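Local coordinates for protein putative acetyltransferase (Nocardia farcinica, PDB 3D9W) that probably transfers an acetyl group from acetyl-coenzyme A to the nitrogen of arylamines, at residues R39-R44 / L96-T101. Sequence-based numbering, arbitrary orientation.
Sequences RELVYR and LGFGVT
Leu-41 and Leu-96 adopt the same extended leucine shape, CG beside the backbone N (chi1 -67° and -53°) with CD1 carried on anti to CA, and this aims their branches at each other. They meet tip to tip, CD1 of Leu-41 lying 3.5 Å from CD1 of Leu-96. The same CD1 methyl of Leu-41 comes obliquely against the Phe-98 ring, 3.6 Å from CE2, whereas its CD2 makes a looser approach to the Leu-96 methyl. A forked, flexible, uncharged side chain therefore suits this buried place. No hydrogen bond crosses between the segments; the contact is small and wholly apolar. It joins helix 35-48 to the turn leading from helix 82-95 into strand 99-107, where the helical N-terminal part of the arylamine N-acetyltransferase fold passes into its antiparallel sheet. Gly-97, the first residue past the helix, takes a positive phi and closes it with a Schellman motif; having no CB, it avoids crowding the preceding carbonyl O. The CB atoms of Leu-96 and Phe-98, on either side of the glycine in sequence, both point toward helix 35-48. Phe-98 suits its position because its broad apolar ring touches both Leu-41 and Val-124 of strand 117-125. Leu-22, Phe-89 and Leu-93 also pack on Leu-41. On the more exposed part of the helix, Arg-44 NE donates a nearly straight hydrogen bond (172°) to Glu-40 OE2 at 3.0 Å, part of an i to i+4 salt bridge. The carboxylate oxygen is taken on its anti side and sits in the guanidinium plane, and it also accepts the backbone N-H of Ala-28.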
# COMPACT_ATOMS: atom_id res chain seq x y z
N ARG A 39 7.00 3.71 14.02
CA ARG A 39 7.99 4.04 13.01
C ARG A 39 8.70 2.80 12.49
O ARG A 39 9.22 2.82 11.38
CB ARG A 39 9.02 5.03 13.57
CG ARG A 39 8.56 6.49 13.56
CD ARG A 39 9.62 7.37 14.21
NE ARG A 39 10.96 7.17 13.65
CZ ARG A 39 11.47 7.85 12.62
NH1 ARG A 39 10.75 8.81 12.02
NH2 ARG A 39 12.69 7.58 12.19
N GLU A 40 8.70 1.72 13.27
CA GLU A 40 9.35 0.49 12.81
C GLU A 40 8.36 -0.43 12.12
O GLU A 40 8.70 -1.12 11.17
CB GLU A 40 9.99 -0.27 13.97
CG GLU A 40 11.04 -1.26 13.48
CD GLU A 40 11.38 -2.30 14.52
OE1 GLU A 40 11.49 -1.93 15.71
OE2 GLU A 40 11.54 -3.49 14.14
N LEU A 41 7.12 -0.44 12.60
CA LEU A 41 6.10 -1.27 12.01
C LEU A 41 5.96 -0.87 10.55
O LEU A 41 6.00 -1.71 9.65
CB LEU A 41 4.77 -1.07 12.74
CG LEU A 41 4.72 -1.59 14.19
CD1 LEU A 41 3.34 -1.34 14.79
CD2 LEU A 41 5.02 -3.08 14.20
N VAL A 42 5.81 0.43 10.31
CA VAL A 42 5.67 0.95 8.95
C VAL A 42 6.85 0.61 8.05
O VAL A 42 6.68 0.23 6.89
CB VAL A 42 5.50 2.47 8.98
CG1 VAL A 42 5.37 3.00 7.56
CG2 VAL A 42 4.28 2.82 9.79
N TYR A 43 8.05 0.77 8.59
CA TYR A 43 9.26 0.49 7.84
C TYR A 43 9.39 -0.99 7.46
O TYR A 43 9.60 -1.32 6.29
CB TYR A 43 10.45 0.94 8.68
CG TYR A 43 11.80 0.75 8.04
CD1 TYR A 43 12.39 -0.51 7.97
CD2 TYR A 43 12.52 1.84 7.56
CE1 TYR A 43 13.66 -0.69 7.43
CE2 TYR A 43 13.79 1.68 7.02
CZ TYR A 43 14.36 0.41 6.97
OH TYR A 43 15.63 0.24 6.47
N ARG A 44 9.25 -1.87 8.44
CA ARG A 44 9.36 -3.31 8.21
C ARG A 44 8.38 -3.80 7.16
O ARG A 44 8.75 -4.53 6.24
CB ARG A 44 9.12 -4.08 9.51
CG ARG A 44 10.09 -3.77 10.63
CD ARG A 44 11.51 -4.03 10.21
NE ARG A 44 12.44 -3.94 11.33
CZ ARG A 44 13.76 -4.03 11.22
NH1 ARG A 44 14.30 -4.21 10.02
NH2 ARG A 44 14.52 -3.93 12.30
N LEU A 96 -1.53 -4.11 19.04
CA LEU A 96 -0.50 -3.51 19.87
C LEU A 96 -0.99 -2.35 20.73
O LEU A 96 -0.20 -1.70 21.42
CB LEU A 96 0.66 -3.07 19.00
CG LEU A 96 1.19 -4.20 18.10
CD1 LEU A 96 2.30 -3.69 17.21
CD2 LEU A 96 1.68 -5.33 18.96
N GLY A 97 -2.29 -2.09 20.70
CA GLY A 97 -2.85 -1.02 21.51
C GLY A 97 -2.78 0.37 20.89
O GLY A 97 -2.77 1.38 21.60
N PHE A 98 -2.74 0.43 19.57
CA PHE A 98 -2.68 1.70 18.88
C PHE A 98 -4.08 2.23 18.61
O PHE A 98 -5.06 1.49 18.66
CB PHE A 98 -1.97 1.55 17.54
CG PHE A 98 -0.48 1.62 17.63
CD1 PHE A 98 0.14 2.80 17.98
CD2 PHE A 98 0.30 0.51 17.34
CE1 PHE A 98 1.52 2.89 18.04
CE2 PHE A 98 1.69 0.58 17.39
CZ PHE A 98 2.30 1.78 17.75
N GLY A 99 -4.15 3.53 18.35
CA GLY A 99 -5.42 4.16 18.03
C GLY A 99 -5.51 4.11 16.52
O GLY A 99 -4.70 4.73 15.84
N VAL A 100 -6.48 3.37 16.00
CA VAL A 100 -6.62 3.23 14.56
C VAL A 100 -7.98 3.63 14.01
O VAL A 100 -9.02 3.16 14.47
CB VAL A 100 -6.31 1.80 14.12
CG1 VAL A 100 -6.50 1.66 12.62
CG2 VAL A 100 -4.89 1.45 14.51
N THR A 101 -7.93 4.51 13.01
CA THR A 101 -9.12 5.03 12.34
C THR A 101 -8.75 5.13 10.86
O THR A 101 -7.62 5.43 10.52
CB THR A 101 -9.49 6.42 12.94
OG1 THR A 101 -10.58 7.00 12.22
CG2 THR A 101 -8.30 7.33 12.89